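Local coordinates for PKS_KS domain-containing protein (PDB 6SMO) that probably acts as a 3-oxoacyl-[acyl-carrier-protein] synthase, lengthening acyl chains by condensation, and here holds a linear polyketone in its pocket, at residues E93-Y96 and L97-L101; T172-A175 and K176-A180; A295-M298 and T299-P302. One frame throughout, in Å; residues are numbered along the deposited sequence.

Interaction 1: E93-Y96 and L97-L101; sequences ERKY and LQFAL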
# COMPACT_ATOMS: atom_id res chain seq x y z
N GLU B 93 -4.08 21.85 -3.25
CA GLU B 93 -5.56 21.86 -3.47
C GLU B 93 -6.24 20.79 -2.61
O GLU B 93 -7.48 20.85 -2.49
CB GLU B 93 -5.87 21.63 -4.95
CG GLU B 93 -5.37 22.73 -5.87
CD GLU B 93 -5.75 22.58 -7.33
OE1 GLU B 93 -6.92 22.24 -7.60
OE2 GLU B 93 -4.88 22.79 -8.19
N ARG B 94 -5.48 19.83 -2.06
CA ARG B 94 -5.98 18.73 -1.20
C ARG B 94 -6.99 17.88 -1.99
O ARG B 94 -8.05 17.55 -1.42
CB ARG B 94 -6.60 19.29 0.09
CG ARG B 94 -5.59 19.86 1.08
CD ARG B 94 -4.98 18.78 1.96
NE ARG B 94 -4.41 19.33 3.18
CZ ARG B 94 -3.22 19.93 3.28
NH1 ARG B 94 -2.45 20.08 2.22
NH2 ARG B 94 -2.81 20.38 4.46
N LYS B 95 -6.67 17.55 -3.24
CA LYS B 95 -7.55 16.79 -4.17
C LYS B 95 -7.82 15.39 -3.62
O LYS B 95 -8.98 14.94 -3.71
CB LYS B 95 -6.91 16.69 -5.56
CG LYS B 95 -7.05 17.93 -6.44
CD LYS B 95 -5.99 18.00 -7.52
CE LYS B 95 -6.51 18.55 -8.84
NZ LYS B 95 -5.53 18.32 -9.94
N TYR B 96 -6.79 14.73 -3.08
CA TYR B 96 -6.86 13.35 -2.51
C TYR B 96 -7.99 13.27 -1.48
O TYR B 96 -8.80 12.33 -1.55
CB TYR B 96 -5.51 12.95 -1.89
CG TYR B 96 -5.60 11.77 -0.95
CD1 TYR B 96 -6.02 10.53 -1.39
CD2 TYR B 96 -5.28 11.91 0.40
CE1 TYR B 96 -6.11 9.45 -0.53
CE2 TYR B 96 -5.36 10.84 1.27
CZ TYR B 96 -5.78 9.60 0.81
OH TYR B 96 -5.87 8.54 1.66
N LEU B 97 -8.04 14.24 -0.56
CA LEU B 97 -9.07 14.33 0.51
C LEU B 97 -10.41 14.76 -0.10
O LEU B 97 -11.45 14.22 0.34
CB LEU B 97 -8.60 15.32 1.59
CG LEU B 97 -9.51 15.49 2.80
CD1 LEU B 97 -9.95 14.15 3.37
CD2 LEU B 97 -8.82 16.32 3.88
N GLN B 98 -10.39 15.68 -1.07
CA GLN B 98 -11.61 16.26 -1.71
C GLN B 98 -12.38 15.16 -2.45
O GLN B 98 -13.59 15.03 -2.21
CB GLN B 98 -11.24 17.40 -2.67
CG GLN B 98 -12.43 18.26 -3.06
CD GLN B 98 -12.26 18.93 -4.40
OE1 GLN B 98 -11.28 19.63 -4.65
NE2 GLN B 98 -13.22 18.71 -5.29
N PHE B 99 -11.70 14.39 -3.32
CA PHE B 99 -12.30 13.34 -4.18
C PHE B 99 -12.91 12.23 -3.31
O PHE B 99 -13.96 11.68 -3.71
CB PHE B 99 -11.27 12.74 -5.15
CG PHE B 99 -10.69 13.69 -6.17
CD1 PHE B 99 -11.37 14.84 -6.56
CD2 PHE B 99 -9.47 13.42 -6.77
CE1 PHE B 99 -10.83 15.69 -7.51
CE2 PHE B 99 -8.94 14.27 -7.72
CZ PHE B 99 -9.62 15.41 -8.09
N ALA B 100 -12.28 11.93 -2.17
CA ALA B 100 -12.74 10.90 -1.20
C ALA B 100 -14.07 11.34 -0.57
O ALA B 100 -14.99 10.50 -0.51
CB ALA B 100 -11.68 10.68 -0.15
N LEU B 101 -14.16 12.60 -0.12
CA LEU B 101 -15.37 13.18 0.53
C LEU B 101 -16.52 13.28 -0.48
O LEU B 101 -17.67 13.02 -0.08
CB LEU B 101 -15.03 14.55 1.12
CG LEU B 101 -14.77 14.57 2.63
CD1 LEU B 101 -13.45 13.90 2.96
CD2 LEU B 101 -14.79 16.00 3.16
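Lys-95 and Phe-99, one helical turn apart, both carry CG opposite the carbonyl carbon and beside the backbone N (chi1 -79° and -64°), which makes the two side chains run abreast. The lysine therefore lays its aliphatic root over the phenyl ring: CB of Lys-95 sits 4.2 Å from the centroid of the Phe-99 ring in a CH-pi contact, and CG of Lys-95 lies 4.0 Å from CZ of Phe-99. Beyond this, the chain bends away, and its ammonium reaches a salt bridge with Glu-262. The carbonyl O of Lys-95 also lies over one face of the phenyl ring, off-centre and nearer its border, while accepting a nearly straight bond from Phe-99 N (2.8 Å to Lys-95 O, 173° at the hydrogen). Just before it, Gln-98 N donates a hydrogen bond to O of Arg-94, the N-cap residue, 3.0 Å away, opening helix 95-111. Tyr-96, with CG opposite the backbone N, departs from the Lys-95/Phe-99 pair, its OH hydrogen-bonded to Phe-167 O. Around the turn, Tyr-96 and Ala-100 pack on Ala-170 and Leu-97 on Ser-173 of helix 169-178, while Phe-99 and Ala-100 rest on Ser-218 of strand 212-219.

Interaction 2: T172-A175 and K176-A180; sequences TSVA and KKYGA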
# COMPACT_ATOMS: atom_id res chain seq x y z
N THR B 172 -10.26 8.53 7.68
CA THR B 172 -10.67 9.08 9.00
C THR B 172 -11.71 10.19 8.83
O THR B 172 -12.65 10.24 9.65
CB THR B 172 -9.45 9.58 9.79
OG1 THR B 172 -8.74 10.52 8.99
CG2 THR B 172 -8.53 8.46 10.21
N SER B 173 -11.55 11.04 7.81
CA SER B 173 -12.47 12.18 7.50
C SER B 173 -13.87 11.65 7.17
O SER B 173 -14.85 12.25 7.66
CB SER B 173 -11.92 13.03 6.38
OG SER B 173 -10.71 13.66 6.77
N VAL B 174 -13.95 10.59 6.37
CA VAL B 174 -15.22 9.93 5.94
C VAL B 174 -15.84 9.22 7.15
O VAL B 174 -17.07 9.32 7.32
CB VAL B 174 -14.99 8.97 4.76
CG1 VAL B 174 -16.19 8.08 4.49
CG2 VAL B 174 -14.61 9.73 3.49
N ALA B 175 -15.02 8.52 7.95
CA ALA B 175 -15.43 7.81 9.18
C ALA B 175 -16.03 8.80 10.19
O ALA B 175 -17.02 8.43 10.86
CB ALA B 175 -14.25 7.07 9.77
N LYS B 176 -15.45 10.00 10.29
CA LYS B 176 -15.92 11.10 11.17
C LYS B 176 -17.29 11.60 10.71
O LYS B 176 -18.16 11.82 11.58
CB LYS B 176 -14.91 12.26 11.18
CG LYS B 176 -13.80 12.15 12.22
CD LYS B 176 -14.16 12.77 13.55
CE LYS B 176 -14.04 14.28 13.55
NZ LYS B 176 -14.54 14.87 14.82
N LYS B 177 -17.49 11.75 9.39
CA LYS B 177 -18.67 12.42 8.78
C LYS B 177 -19.93 11.57 8.97
O LYS B 177 -20.99 12.16 9.27
CB LYS B 177 -18.42 12.69 7.29
CG LYS B 177 -19.41 13.65 6.64
CD LYS B 177 -19.07 14.01 5.21
CE LYS B 177 -20.07 14.95 4.58
NZ LYS B 177 -19.96 16.33 5.13
N TYR B 178 -19.84 10.24 8.80
CA TYR B 178 -20.99 9.30 8.80
C TYR B 178 -20.99 8.42 10.06
O TYR B 178 -21.86 7.53 10.15
CB TYR B 178 -20.98 8.46 7.52
CG TYR B 178 -20.87 9.28 6.26
CD1 TYR B 178 -21.89 10.12 5.86
CD2 TYR B 178 -19.73 9.23 5.47
CE1 TYR B 178 -21.79 10.89 4.70
CE2 TYR B 178 -19.61 9.99 4.32
CZ TYR B 178 -20.65 10.82 3.93
OH TYR B 178 -20.53 11.57 2.80
N GLY B 179 -20.06 8.66 10.99
CA GLY B 179 -20.02 8.01 12.32
C GLY B 179 -19.71 6.53 12.24
O GLY B 179 -20.48 5.73 12.82
N ALA B 180 -18.62 6.16 11.56
CA ALA B 180 -18.11 4.78 11.45
C ALA B 180 -17.23 4.46 12.67
O ALA B 180 -16.19 5.12 12.82
CB ALA B 180 -17.33 4.61 10.16
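A Schellman-type C-cap closes helix 169-178, with Gly-179 as the first residue past the helical backbone angles and positive in phi (68°). Its signature six-to-one bond runs from Ala-180 N to Ala-175 O, 2.9 Å long, in the carbonyl plane and on a lone pair. The apolar contact that usually accompanies it is present too, Ala-175 CB meeting Ala-180 CB at 4.0 Å. Ahead of the reversal the ordinary helical bonds continue, Lys-176 N to Thr-172 O at 2.9 Å and Tyr-178 N to Val-174 O at 3.3 Å. Val-174 O also receives a weak bond from Lys-177 N. The side chains of Val-174 and Tyr-178 run obliquely across each other: the CG1 branch, set opposite the backbone N (chi1 168°), comes in the plane of the phenol ring at its edge, 3.8 Å from Tyr-178 CD2. CG of Lys-177 lies over the centre of one face of that ring. The phenol hydroxyl bonds to Glu-105 of helix 95-111, while Ala-175 and Ala-180 pack on Val-125 of strand 123-128. The whole is a glycine C-cap of the Schellman type, which reverses the chain at the helix end and leads it on to strand 184-185 of the thiolase-like fold.

Interaction 3: A295-M298 and T299-P302; sequences AYHM and TDLP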
# COMPACT_ATOMS: atom_id res chain seq x y z
N ALA B 295 7.26 -12.24 -6.88
CA ALA B 295 8.63 -12.63 -6.46
C ALA B 295 9.55 -12.62 -7.68
O ALA B 295 10.38 -13.55 -7.82
CB ALA B 295 8.60 -13.98 -5.77
N TYR B 296 9.41 -11.60 -8.54
CA TYR B 296 10.09 -11.47 -9.86
C TYR B 296 10.84 -10.14 -9.92
O TYR B 296 12.09 -10.16 -9.98
CB TYR B 296 9.07 -11.61 -10.99
CG TYR B 296 9.63 -11.45 -12.38
CD1 TYR B 296 10.34 -12.48 -12.99
CD2 TYR B 296 9.45 -10.28 -13.09
CE1 TYR B 296 10.86 -12.34 -14.27
CE2 TYR B 296 9.95 -10.13 -14.37
CZ TYR B 296 10.66 -11.16 -14.96
OH TYR B 296 11.16 -11.01 -16.22
N HIS B 297 10.11 -9.02 -9.91
CA HIS B 297 10.65 -7.64 -9.98
C HIS B 297 9.67 -6.66 -9.34
O HIS B 297 8.49 -7.03 -9.18
CB HIS B 297 10.96 -7.26 -11.44
CG HIS B 297 12.11 -6.32 -11.59
ND1 HIS B 297 13.42 -6.75 -11.64
CD2 HIS B 297 12.15 -4.97 -11.71
CE1 HIS B 297 14.22 -5.72 -11.78
NE2 HIS B 297 13.47 -4.61 -11.82
N MET B 298 10.14 -5.45 -9.03
CA MET B 298 9.33 -4.40 -8.37
C MET B 298 8.41 -3.71 -9.37
O MET B 298 7.25 -3.47 -9.01
CB MET B 298 10.24 -3.34 -7.74
CG MET B 298 11.01 -3.83 -6.53
SD MET B 298 10.01 -3.99 -5.05
CE MET B 298 9.51 -2.30 -4.78
N THR B 299 8.90 -3.42 -10.58
CA THR B 299 8.09 -2.68 -11.59
C THR B 299 7.79 -3.56 -12.81
O THR B 299 6.67 -3.49 -13.32
CB THR B 299 8.79 -1.37 -11.97
OG1 THR B 299 10.02 -1.65 -12.63
CG2 THR B 299 9.10 -0.51 -10.76
N ASP B 300 8.77 -4.35 -13.24
CA ASP B 300 8.62 -5.24 -14.43
C ASP B 300 7.67 -6.40 -14.11
O ASP B 300 7.67 -6.86 -12.95
CB ASP B 300 9.98 -5.77 -14.90
CG ASP B 300 10.93 -4.69 -15.41
OD1 ASP B 300 10.44 -3.64 -15.87
OD2 ASP B 300 12.15 -4.91 -15.33
N LEU B 301 6.90 -6.84 -15.11
CA LEU B 301 5.96 -7.99 -15.03
C LEU B 301 6.39 -9.06 -16.03
O LEU B 301 6.75 -8.73 -17.16
CB LEU B 301 4.54 -7.49 -15.34
CG LEU B 301 3.94 -6.53 -14.31
CD1 LEU B 301 2.81 -5.71 -14.92
CD2 LEU B 301 3.44 -7.29 -13.09
N PRO B 302 6.37 -10.36 -15.66
CA PRO B 302 6.79 -11.43 -16.56
C PRO B 302 5.75 -11.74 -17.64
O PRO B 302 4.58 -11.47 -17.42
CB PRO B 302 6.99 -12.62 -15.61
CG PRO B 302 5.97 -12.38 -14.51
CD PRO B 302 5.93 -10.87 -14.35
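The ring contact joins Tyr-296 and Pro-302, which overlap while heading opposite ways. Pro-302 CB stands over the centre of one face of the phenol ring, 3.9 Å from the centroid of the Tyr-296 ring and almost on its normal, a well-centred CH-pi contact. CD of Pro-302 adds an apolar touch to Tyr-296 CD2 at 3.8 Å. CG opposite the backbone N (chi1 178°) carries the phenol ring alongside the returning limb 300-302, and the carbonyl O of Asp-300 meets the ring at its edge, in plane. These residues belong to the loop between strand 284-293 and helix 306-319 of the thiolase-like fold; the chain doubles back within it, its two limbs running 158° apart, with no hydrogen bond between them. His-297 and Asp-300 are in face contact, likewise without a hydrogen bond, their side chains running abreast. Their ring and carboxylate planes are 20° apart, and OD2 of Asp-300 sits over the imidazole face near its border, 3.6 Å from His-297 CD2. Backbone polar groups are held from outside: Met-298 bonds with Ser-429, Leu-301 O with Gln-338 and Pro-302 O with Asn-342. Thr-299 packs on Thr-131 of a neighbouring subunit.

Overall arrangement
Interactions 1 and 2 are neighbours, their centres 14 Å apart, because helices 95-111 and 169-178 pack against each other: Leu-97 CD1 touches Ser-173 OG at 3.5 Å and Leu-101 CD1 meets Ser-173 CB at 3.8 Å. Interaction 3 stands apart, in a loop of the C-terminal half of the ketosynthase sequence, its nearest atoms about 20 Å from interaction 1 and about 26 Å from interaction 2. The bound polyketone is about 7 Å from the side chain of Thr-299 and about 11 Å from that of Tyr-96. Thr-299 also packs on Phe-428, which lines the ligand pocket together with Cys-191 and His-369.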